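Long-range contacts in alpha-L-rhamnosidase (Aspergillus terreus, PDB 6GSZ), which probably hydrolyses terminal non-reducing alpha-L-rhamnose residues in alpha-L-rhamnosides and binds calcium: residues D110-A118 with D225-L233; V140-I151 with Y184-Q195. One frame throughout, in Å; residues are numbered along the deposited sequence. Where two conformers were deposited one is given.

Contact 1 of 2, residues D110-A118 with D225-L233; sequences DWHDAVVIA and DTLGLLSLL
Leu230 lays one of its methyls over the indole of Trp111, with CD2 3.9 Å from the centroid of the six-membered ring and 14° off the ring normal, a CH-pi contact over the face. The leucine has CG anti to its own N (chi1 178°), which carries the isobutyl group toward the indole, and the two side chains cross obliquely. The other methyl turns back to the backbone, Leu230 CD1 lying 3.5 Å from Val115 C, so one branch lies over the indole while the other meets the main chain. Leu232 continues the row: its CB approaches the indole obliquely, while CD2 rests 3.7 Å from Trp111 O. Between the two leucines sits Ala114, which closes a type II' turn begun at Trp111 and touches both with its CB.

The turn redirects the chain into strand 116-118, which runs antiparallel to strand 228-233 for a single bridge. The bridge joins strand 116-119, which also pairs with strand 291-294, to a five-stranded mixed sheet in the beta-rich N-terminal part of the rhamnosidase. Ile117 and Leu229 form the hydrogen-bonded pair, Ile117 N to Leu229 O at 2.8 Å and Leu229 N to Ile117 O at 2.9 Å, and their side chains lie side by side, pointing the same way. Both touch Phe134 of strand 132-140. Val116, by contrast, crosses Leu230 at about a right angle, Val116 CG2 meeting Leu230 CB at 4.1 Å. Past the bridge Ala118 CB still meets Thr226 CG2, at 3.8 Å.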
loop_
_atom_site.group_PDB
_atom_site.type_symbol
_atom_site.label_atom_id
_atom_site.label_comp_id
_atom_site.label_asym_id
_atom_site.label_seq_id
_atom_site.Cartn_x
_atom_site.Cartn_y
_atom_site.Cartn_z
ATOM N N ASP A 110 -15.622 21.392 -16.249
ATOM C CA ASP A 110 -15.742 20.140 -16.989
ATOM C C ASP A 110 -16.816 19.218 -16.382
ATOM O O ASP A 110 -17.217 18.257 -17.014
ATOM C CB ASP A 110 -14.389 19.400 -17.040
ATOM C CG ASP A 110 -13.377 20.018 -17.988
ATOM O OD1 ASP A 110 -13.792 20.621 -19.018
ATOM O OD2 ASP A 110 -12.194 19.888 -17.680
ATOM N N TRP A 111 -17.241 19.502 -15.140
ATOM C CA TRP A 111 -18.355 18.759 -14.495
ATOM C C TRP A 111 -19.736 19.225 -14.958
ATOM O O TRP A 111 -20.726 18.631 -14.536
ATOM C CB TRP A 111 -18.232 18.831 -12.960
ATOM C CG TRP A 111 -17.112 18.019 -12.400
ATOM C CD1 TRP A 111 -15.799 18.355 -12.244
ATOM C CD2 TRP A 111 -17.222 16.634 -12.022
ATOM N NE1 TRP A 111 -15.109 17.298 -11.725
ATOM C CE2 TRP A 111 -15.926 16.207 -11.628
ATOM C CE3 TRP A 111 -18.295 15.734 -11.981
ATOM C CZ2 TRP A 111 -15.700 14.927 -11.144
ATOM C CZ3 TRP A 111 -18.050 14.454 -11.529
ATOM C CH2 TRP A 111 -16.757 14.054 -11.158
ATOM N N HIS A 112 -19.785 20.280 -15.782
ATOM C CA HIS A 112 -21.032 20.762 -16.343
ATOM C C HIS A 112 -21.970 21.075 -15.169
ATOM O O HIS A 112 -21.584 21.738 -14.181
ATOM C CB HIS A 112 -21.483 19.769 -17.436
ATOM C CG HIS A 112 -20.664 19.903 -18.688
ATOM N ND1 HIS A 112 -21.160 20.488 -19.838
ATOM C CD2 HIS A 112 -19.388 19.536 -18.988
ATOM C CE1 HIS A 112 -20.217 20.506 -20.773
ATOM N NE2 HIS A 112 -19.110 19.940 -20.275
ATOM N N ASP A 113 -23.183 20.602 -15.198
ATOM C CA ASP A 113 -24.086 21.068 -14.113
ATOM C C ASP A 113 -24.165 20.037 -12.975
ATOM O O ASP A 113 -25.037 20.090 -12.143
ATOM C CB ASP A 113 -25.472 21.472 -14.635
ATOM C CG ASP A 113 -26.138 20.480 -15.573
ATOM O OD1 ASP A 113 -25.408 19.674 -16.189
ATOM O OD2 ASP A 113 -27.397 20.540 -15.701
ATOM N N ALA A 114 -23.236 19.102 -12.915
ATOM C CA ALA A 114 -23.267 18.080 -11.859
ATOM C C ALA A 114 -22.965 18.737 -10.520
ATOM O O ALA A 114 -22.023 19.540 -10.396
ATOM C CB ALA A 114 -22.330 16.964 -12.149
ATOM N N VAL A 115 -23.806 18.412 -9.535
ATOM C CA VAL A 115 -23.629 18.887 -8.162
ATOM C C VAL A 115 -23.742 17.700 -7.194
ATOM O O VAL A 115 -24.251 16.613 -7.520
ATOM C CB VAL A 115 -24.645 19.978 -7.786
ATOM C CG1 VAL A 115 -24.507 21.184 -8.701
ATOM C CG2 VAL A 115 -26.069 19.457 -7.755
ATOM N N VAL A 116 -23.202 17.901 -5.998
ATOM C CA VAL A 116 -23.347 16.889 -4.965
ATOM C C VAL A 116 -24.809 16.879 -4.509
ATOM O O VAL A 116 -25.320 17.948 -4.153
ATOM C CB VAL A 116 -22.401 17.116 -3.774
ATOM C CG1 VAL A 116 -22.634 16.094 -2.673
ATOM C CG2 VAL A 116 -20.946 17.119 -4.204
ATOM N N ILE A 117 -25.416 15.682 -4.491
ATOM C CA ILE A 117 -26.771 15.579 -4.008
ATOM C C ILE A 117 -26.832 14.681 -2.782
ATOM O O ILE A 117 -26.022 13.790 -2.573
ATOM C CB ILE A 117 -27.717 15.093 -5.099
ATOM C CG1 ILE A 117 -27.356 13.692 -5.584
ATOM C CG2 ILE A 117 -27.788 16.128 -6.210
ATOM C CD1 ILE A 117 -28.365 13.112 -6.553
ATOM N N ALA A 118 -27.909 14.919 -2.018
ATOM C CA ALA A 118 -28.257 14.192 -0.856
ATOM C C ALA A 118 -29.757 13.915 -0.865
ATOM O O ALA A 118 -30.534 14.632 -1.490
ATOM C CB ALA A 118 -27.877 14.962 0.388
ATOM N N ASP A 225 -21.600 15.259 7.651
ATOM C CA ASP A 225 -22.558 14.458 8.415
ATOM C C ASP A 225 -23.654 13.901 7.529
ATOM O O ASP A 225 -24.635 13.356 8.083
ATOM C CB ASP A 225 -23.175 15.257 9.561
ATOM C CG ASP A 225 -24.062 16.414 9.168
ATOM O OD1 ASP A 225 -24.230 16.682 7.972
ATOM O OD2 ASP A 225 -24.656 16.977 10.103
ATOM N N THR A 226 -23.553 14.048 6.208
ATOM C CA THR A 226 -24.640 13.722 5.271
ATOM C C THR A 226 -24.084 12.928 4.071
ATOM O O THR A 226 -23.086 13.325 3.463
ATOM C CB THR A 226 -25.376 14.988 4.822
ATOM O OG1 THR A 226 -25.884 15.657 5.978
ATOM C CG2 THR A 226 -26.538 14.656 3.899
ATOM N N LEU A 227 -24.671 11.758 3.751
ATOM C CA LEU A 227 -24.242 11.004 2.583
ATOM C C LEU A 227 -24.538 11.798 1.306
ATOM O O LEU A 227 -25.599 12.368 1.155
ATOM C CB LEU A 227 -24.969 9.664 2.510
ATOM C CG LEU A 227 -24.787 8.752 3.708
ATOM C CD1 LEU A 227 -25.516 7.434 3.535
ATOM C CD2 LEU A 227 -23.350 8.508 4.000
ATOM N N GLY A 228 -23.560 11.860 0.399
ATOM C CA GLY A 228 -23.673 12.627 -0.815
ATOM C C GLY A 228 -23.118 11.916 -2.036
ATOM O O GLY A 228 -22.205 11.097 -1.903
ATOM N N LEU A 229 -23.646 12.266 -3.206
ATOM C CA LEU A 229 -23.246 11.653 -4.486
ATOM C C LEU A 229 -22.932 12.783 -5.478
ATOM O O LEU A 229 -23.697 13.728 -5.628
ATOM C CB LEU A 229 -24.434 10.851 -5.040
ATOM C CG LEU A 229 -24.264 10.304 -6.455
ATOM C CD1 LEU A 229 -23.128 9.304 -6.529
ATOM C CD2 LEU A 229 -25.553 9.731 -6.973
ATOM N N LEU A 230 -21.805 12.658 -6.192
ATOM C CA LEU A 230 -21.528 13.499 -7.359
ATOM C C LEU A 230 -21.341 12.568 -8.555
ATOM O O LEU A 230 -20.464 11.673 -8.503
ATOM C CB LEU A 230 -20.251 14.305 -7.111
ATOM C CG LEU A 230 -19.810 15.208 -8.284
ATOM C CD1 LEU A 230 -20.856 16.309 -8.549
ATOM C CD2 LEU A 230 -18.437 15.811 -8.016
ATOM N N SER A 231 -22.037 12.835 -9.662
ATOM C CA SER A 231 -22.040 11.925 -10.816
ATOM C C SER A 231 -22.227 12.748 -12.096
ATOM O O SER A 231 -23.093 13.606 -12.125
ATOM C CB SER A 231 -23.126 10.879 -10.636
ATOM O OG SER A 231 -23.159 9.910 -11.682
ATOM N N LEU A 232 -21.487 12.429 -13.144
ATOM C CA LEU A 232 -21.763 12.950 -14.463
ATOM C C LEU A 232 -21.608 11.806 -15.462
ATOM O O LEU A 232 -20.508 11.223 -15.565
ATOM C CB LEU A 232 -20.808 14.098 -14.808
ATOM C CG LEU A 232 -21.053 14.744 -16.178
ATOM C CD1 LEU A 232 -22.424 15.426 -16.194
ATOM C CD2 LEU A 232 -19.891 15.683 -16.555
ATOM N N LEU A 233 -22.663 11.523 -16.219
ATOM C CA LEU A 233 -22.640 10.602 -17.343
ATOM C C LEU A 233 -22.537 11.433 -18.622
ATOM O O LEU A 233 -23.298 12.367 -18.815
ATOM C CB LEU A 233 -23.913 9.760 -17.362
ATOM C CG LEU A 233 -23.957 8.708 -18.467
ATOM C CD1 LEU A 233 -23.064 7.546 -18.124
ATOM C CD2 LEU A 233 -25.377 8.226 -18.690
#

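Contact 2 of 2, residues V140-I151 with Y184-Q195; sequences VDDSYVSARLYI and YNTYDVTDLLKQ. With CA (calcium ion), chain L; CA (calcium ion), chain Y.
Leu149 and Tyr187 form a hydrogen-bonded pair within an antiparallel ladder between strands 146-151 and 185-188, neighbours in a mixed sheet of the rhamnosidase N-terminal domain. Ile151 and Asn185 form the next such pair, and the non-hydrogen-bonded pairs Arg148-Asp188 and Tyr150-Thr186 alternate with them.

Side-chain packing divides between the faces. On one, Ile151 CG2 meets the edge of the Tyr187 ring, 3.6 Å from CE2. On the other, Thr186 stands beside Tyr150, its CG2 methyl 3.4 Å from Tyr150 CE1 and its OG1 at the ring edge. Past the ladder, Leu193 CD1 presses on Ala147 CB at 3.5 Å, and Leu193 CB approaches the Tyr144 ring obliquely.

Charge and polar bonds gather where strand 185-188 ends. With CG anti to the backbone N (chi1 176°), the Asp188 carboxylate lies where OD1 accepts from Thr190 N, in an Asx turn, and from Thr190 OG1. Thr190 OG1 in turn accepts from Ala147 N at 2.9 Å. Arg148 bends at chi2 to bring NH1 within 3.2 Å of Asp188 OD1, a salt bridge with the two planes 47° apart, while its NE pairs with Glu102. NH1 also donates to Ala147 O, reaching it from the face opposite Val189 N.

Water and metal complete the contact. Asp188 OD2 binds a calcium ion at 2.3 Å alongside four waters; a second calcium is bound by Asp141 O and a water. One water bridges Tyr144 OH to Thr190 O and Leu193 O. Another joins Tyr144 N to Gln195 OE1, and Gln195 NE2 donates to Asp142 O at 2.9 Å, from above the carbonyl plane.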
loop_
_atom_site.group_PDB
_atom_site.type_symbol
_atom_site.label_atom_id
_atom_site.label_comp_id
_atom_site.label_asym_id
_atom_site.label_seq_id
_atom_site.Cartn_x
_atom_site.Cartn_y
_atom_site.Cartn_z
ATOM N N VAL A 140 -31.325 8.058 -24.248
ATOM C CA VAL A 140 -30.315 8.195 -25.277
ATOM C C VAL A 140 -31.022 7.900 -26.598
ATOM O O VAL A 140 -31.187 6.757 -26.976
ATOM C CB VAL A 140 -29.122 7.267 -25.010
ATOM C CG1 VAL A 140 -28.063 7.436 -26.085
ATOM C CG2 VAL A 140 -28.515 7.523 -23.650
ATOM N N ASP A 141 -31.512 8.951 -27.246
ATOM C CA ASP A 141 -32.402 8.746 -28.420
ATOM C C ASP A 141 -31.713 8.999 -29.769
ATOM O O ASP A 141 -32.352 9.180 -30.801
ATOM C CB ASP A 141 -33.644 9.614 -28.295
ATOM C CG ASP A 141 -34.443 9.346 -27.032
ATOM O OD1 ASP A 141 -34.745 8.130 -26.723
ATOM O OD2 ASP A 141 -34.765 10.347 -26.379
ATOM N N ASP A 142 -30.394 9.025 -29.751
ATOM C CA ASP A 142 -29.520 9.190 -30.924
ATOM C C ASP A 142 -28.526 8.029 -30.908
ATOM O O ASP A 142 -28.237 7.468 -29.840
ATOM C CB ASP A 142 -28.820 10.552 -30.853
ATOM C CG ASP A 142 -29.754 11.761 -30.765
ATOM O OD1 ASP A 142 -30.411 12.061 -31.769
ATOM O OD2 ASP A 142 -29.805 12.405 -29.686
ATOM N N SER A 143 -27.976 7.682 -32.068
ATOM C CA SER A 143 -26.889 6.707 -32.104
ATOM C C SER A 143 -25.670 7.286 -31.371
ATOM O O SER A 143 -25.391 8.498 -31.438
ATOM C CB SER A 143 -26.554 6.313 -33.505
ATOM O OG SER A 143 -26.131 7.447 -34.206
ATOM N N TYR A 144 -24.962 6.417 -30.647
ATOM C CA TYR A 144 -23.818 6.851 -29.840
ATOM C C TYR A 144 -22.634 5.910 -30.063
ATOM O O TYR A 144 -22.800 4.769 -30.478
ATOM C CB TYR A 144 -24.178 6.917 -28.345
ATOM C CG TYR A 144 -24.635 5.606 -27.746
ATOM C CD1 TYR A 144 -25.951 5.221 -27.878
ATOM C CD2 TYR A 144 -23.788 4.773 -27.018
ATOM C CE1 TYR A 144 -26.407 4.025 -27.373
ATOM C CE2 TYR A 144 -24.234 3.560 -26.497
ATOM C CZ TYR A 144 -25.554 3.189 -26.694
ATOM O OH TYR A 144 -26.100 2.034 -26.215
ATOM N N VAL A 145 -21.442 6.411 -29.733
ATOM C CA VAL A 145 -20.200 5.683 -29.976
ATOM C C VAL A 145 -19.424 5.385 -28.688
ATOM O O VAL A 145 -18.649 4.416 -28.670
ATOM C CB VAL A 145 -19.311 6.413 -30.994
ATOM C CG1 VAL A 145 -19.996 6.481 -32.362
ATOM C CG2 VAL A 145 -18.857 7.787 -30.512
ATOM N N SER A 146 -19.593 6.200 -27.645
ATOM C CA SER A 146 -18.854 5.984 -26.389
ATOM C C SER A 146 -19.582 6.680 -25.250
ATOM O O SER A 146 -20.358 7.602 -25.492
ATOM C CB SER A 146 -17.392 6.425 -26.489
ATOM O OG SER A 146 -17.308 7.817 -26.680
ATOM N N ALA A 147 -19.307 6.224 -24.019
ATOM C CA ALA A 147 -19.885 6.881 -22.876
ATOM C C ALA A 147 -18.955 6.726 -21.678
ATOM O O ALA A 147 -18.261 5.706 -21.541
ATOM C CB ALA A 147 -21.281 6.355 -22.591
ATOM N N ARG A 148 -19.007 7.743 -20.810
ATOM C CA ARG A 148 -18.213 7.771 -19.591
ATOM C C ARG A 148 -19.079 8.114 -18.382
ATOM O O ARG A 148 -20.002 8.897 -18.487
ATOM C CB ARG A 148 -17.108 8.831 -19.672
ATOM C CG ARG A 148 -16.109 8.624 -20.804
ATOM C CD ARG A 148 -15.227 7.404 -20.592
ATOM N NE ARG A 148 -14.280 7.227 -21.664
ATOM C CZ ARG A 148 -14.437 6.411 -22.723
ATOM N NH1 ARG A 148 -15.491 5.614 -22.841
ATOM N NH2 ARG A 148 -13.470 6.367 -23.634
ATOM N N LEU A 149 -18.751 7.495 -17.241
ATOM C CA LEU A 149 -19.312 7.894 -15.948
ATOM C C LEU A 149 -18.169 8.417 -15.092
ATOM O O LEU A 149 -17.158 7.697 -14.921
ATOM C CB LEU A 149 -19.992 6.729 -15.234
ATOM C CG LEU A 149 -20.632 7.109 -13.903
ATOM C CD1 LEU A 149 -21.816 8.063 -14.096
ATOM C CD2 LEU A 149 -21.079 5.871 -13.162
ATOM N N TYR A 150 -18.326 9.634 -14.585
ATOM C CA TYR A 150 -17.411 10.271 -13.670
ATOM C C TYR A 150 -18.119 10.379 -12.328
ATOM O O TYR A 150 -19.280 10.859 -12.291
ATOM C CB TYR A 150 -17.059 11.652 -14.184
ATOM C CG TYR A 150 -16.483 11.641 -15.567
ATOM C CD1 TYR A 150 -15.155 11.321 -15.765
ATOM C CD2 TYR A 150 -17.224 11.971 -16.686
ATOM C CE1 TYR A 150 -14.593 11.347 -17.032
ATOM C CE2 TYR A 150 -16.657 12.011 -17.953
ATOM C CZ TYR A 150 -15.323 11.691 -18.133
ATOM O OH TYR A 150 -14.817 11.760 -19.417
ATOM N N ILE A 151 -17.549 9.848 -11.243
ATOM C CA ILE A 151 -18.350 9.672 -10.043
ATOM C C ILE A 151 -17.485 9.659 -8.800
ATOM O O ILE A 151 -16.373 9.101 -8.794
ATOM C CB ILE A 151 -19.180 8.383 -10.182
ATOM C CG1 ILE A 151 -20.063 8.138 -8.957
ATOM C CG2 ILE A 151 -18.321 7.181 -10.526
ATOM C CD1 ILE A 151 -21.193 7.143 -9.188
ATOM N N TYR A 184 -12.062 11.135 -7.583
ATOM C CA TYR A 184 -13.234 10.690 -8.314
ATOM C C TYR A 184 -12.782 9.672 -9.354
ATOM O O TYR A 184 -11.595 9.660 -9.772
ATOM C CB TYR A 184 -14.015 11.820 -9.012
ATOM C CG TYR A 184 -13.272 12.362 -10.202
ATOM C CD1 TYR A 184 -12.297 13.330 -10.066
ATOM C CD2 TYR A 184 -13.588 11.920 -11.463
ATOM C CE1 TYR A 184 -11.561 13.741 -11.173
ATOM C CE2 TYR A 184 -12.871 12.333 -12.572
ATOM C CZ TYR A 184 -11.869 13.261 -12.427
ATOM O OH TYR A 184 -11.191 13.650 -13.554
ATOM N N ASN A 185 -13.665 8.786 -9.761
ATOM C CA ASN A 185 -13.383 7.686 -10.657
ATOM C C ASN A 185 -14.018 7.873 -12.023
ATOM O O ASN A 185 -15.063 8.510 -12.138
ATOM C CB ASN A 185 -13.721 6.337 -10.048
ATOM C CG ASN A 185 -13.092 6.183 -8.682
ATOM O OD1 ASN A 185 -13.784 5.970 -7.666
ATOM N ND2 ASN A 185 -11.777 6.345 -8.620
ATOM N N THR A 186 -13.407 7.280 -13.040
ATOM C CA THR A 186 -13.866 7.329 -14.403
ATOM C C THR A 186 -14.071 5.903 -14.919
ATOM O O THR A 186 -13.173 5.038 -14.781
ATOM C CB THR A 186 -12.854 8.056 -15.294
ATOM O OG1 THR A 186 -12.638 9.371 -14.793
ATOM C CG2 THR A 186 -13.363 8.140 -16.723
ATOM N N TYR A 187 -15.228 5.652 -15.553
ATOM C CA TYR A 187 -15.544 4.342 -16.092
ATOM C C TYR A 187 -16.013 4.484 -17.541
ATOM O O TYR A 187 -16.772 5.409 -17.885
ATOM C CB TYR A 187 -16.666 3.699 -15.283
ATOM C CG TYR A 187 -16.328 3.522 -13.826
ATOM C CD1 TYR A 187 -15.568 2.441 -13.383
ATOM C CD2 TYR A 187 -16.769 4.427 -12.867
ATOM C CE1 TYR A 187 -15.233 2.277 -12.043
ATOM C CE2 TYR A 187 -16.491 4.239 -11.520
ATOM C CZ TYR A 187 -15.750 3.150 -11.081
ATOM O OH TYR A 187 -15.505 2.947 -9.755
ATOM N N ASP A 188 -15.645 3.493 -18.350
ATOM C CA ASP A 188 -16.171 3.369 -19.701
ATOM C C ASP A 188 -17.469 2.554 -19.638
ATOM O O ASP A 188 -17.452 1.352 -19.388
ATOM C CB ASP A 188 -15.149 2.728 -20.617
ATOM C CG ASP A 188 -15.651 2.465 -22.025
ATOM O OD1 ASP A 188 -16.841 2.736 -22.290
ATOM O OD2 ASP A 188 -14.825 1.983 -22.855
ATOM N N VAL A 189 -18.593 3.251 -19.756
ATOM C CA VAL A 189 -19.911 2.625 -19.608
ATOM C C VAL A 189 -20.612 2.464 -20.967
ATOM O O VAL A 189 -21.821 2.207 -21.021
ATOM C CB VAL A 189 -20.786 3.374 -18.594
ATOM C CG1 VAL A 189 -20.128 3.395 -17.240
ATOM C CG2 VAL A 189 -21.147 4.766 -19.046
ATOM N N THR A 190 -19.871 2.542 -22.064
ATOM C CA THR A 190 -20.407 2.420 -23.419
ATOM C C THR A 190 -21.335 1.203 -23.542
ATOM O O THR A 190 -22.431 1.331 -24.114
ATOM C CB THR A 190 -19.270 2.276 -24.435
ATOM O OG1 THR A 190 -18.437 3.429 -24.290
ATOM C CG2 THR A 190 -19.759 2.208 -25.868
ATOM N N ASP A 191 -20.895 0.043 -23.035
ATOM C CA ASP A 191 -21.576 -1.216 -23.295
ATOM C C ASP A 191 -22.715 -1.458 -22.288
ATOM O O ASP A 191 -23.465 -2.434 -22.456
ATOM C CB ASP A 191 -20.564 -2.355 -23.303
ATOM C CG ASP A 191 -19.638 -2.363 -24.517
ATOM O OD1 ASP A 191 -19.926 -1.643 -25.541
ATOM O OD2 ASP A 191 -18.640 -3.106 -24.443
ATOM N N LEU A 192 -22.845 -0.613 -21.254
ATOM C CA LEU A 192 -23.923 -0.784 -20.264
ATOM C C LEU A 192 -25.184 -0.047 -20.705
ATOM O O LEU A 192 -26.277 -0.365 -20.221
ATOM C CB LEU A 192 -23.467 -0.254 -18.897
ATOM C CG LEU A 192 -22.178 -0.836 -18.340
ATOM C CD1 LEU A 192 -21.950 -0.378 -16.917
ATOM C CD2 LEU A 192 -22.146 -2.339 -18.383
ATOM N N LEU A 193 -25.042 0.966 -21.571
ATOM C CA LEU A 193 -26.197 1.699 -22.060
ATOM C C LEU A 193 -26.975 0.864 -23.075
ATOM O O LEU A 193 -26.480 -0.114 -23.675
ATOM C CB LEU A 193 -25.765 2.999 -22.716
ATOM C CG LEU A 193 -25.054 4.013 -21.835
ATOM C CD1 LEU A 193 -24.622 5.218 -22.689
ATOM C CD2 LEU A 193 -25.986 4.481 -20.755
ATOM N N LYS A 194 -28.216 1.293 -23.282
ATOM C CA LYS A 194 -28.989 0.811 -24.405
ATOM C C LYS A 194 -29.641 2.009 -25.091
ATOM O O LYS A 194 -29.686 3.152 -24.592
ATOM C CB LYS A 194 -29.957 -0.282 -23.945
ATOM C CG LYS A 194 -30.763 0.060 -22.710
ATOM C CD LYS A 194 -31.596 -1.088 -22.145
ATOM C CE LYS A 194 -32.402 -0.631 -20.945
ATOM N NZ LYS A 194 -33.314 -1.689 -20.446
ATOM N N GLN A 195 -30.072 1.756 -26.316
ATOM C CA GLN A 195 -30.756 2.748 -27.085
ATOM C C GLN A 195 -32.096 3.050 -26.415
ATOM O O GLN A 195 -32.805 2.146 -26.013
ATOM C CB GLN A 195 -30.995 2.176 -28.488
ATOM C CG GLN A 195 -31.229 3.246 -29.519
ATOM C CD GLN A 195 -29.991 4.088 -29.689
ATOM O OE1 GLN A 195 -28.964 3.611 -30.139
ATOM N NE2 GLN A 195 -30.087 5.355 -29.336
HETATM CA CA CA L . -13.249 0.306 -23.149
HETATM CA CA CA Y . -34.177 9.004 -32.235
HETATM O O HOH W 1 -24.415 -0.027 -25.370
HETATM O O HOH W 2 -26.164 3.688 -31.063
HETATM O O HOH W 3 -15.178 3.823 -25.056
HETATM O O HOH W 4 -15.799 -0.259 -23.899
HETATM O O HOH W 5 -13.492 0.461 -25.783
HETATM O O HOH W 6 -12.131 2.189 -24.088
HETATM O O HOH W 7 -14.702 -1.095 -21.243
HETATM O O HOH W 8 -34.073 6.807 -31.887
#

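Contacts 1 and 2 meet in one mixed sheet, where strands 228-237 and 144-154 are neighbours: Leu232 N lies 2.8 Å from Tyr150 O, a probable hydrogen bond, and Ser231 and Leu233 pack on residues of contact 2. Their centres are about 17 Å apart, and the loop between the segments of contact 1 contains both segments of contact 2. Contact 1 is largely buried and apolar, with a single bridge and an indole packed against leucines. Contact 2 has a longer ladder and reaches from a buried end to the surface, where water, a salt bridge and calcium appear. Trp111 and Tyr184, meeting edge-to-face, join the two directly.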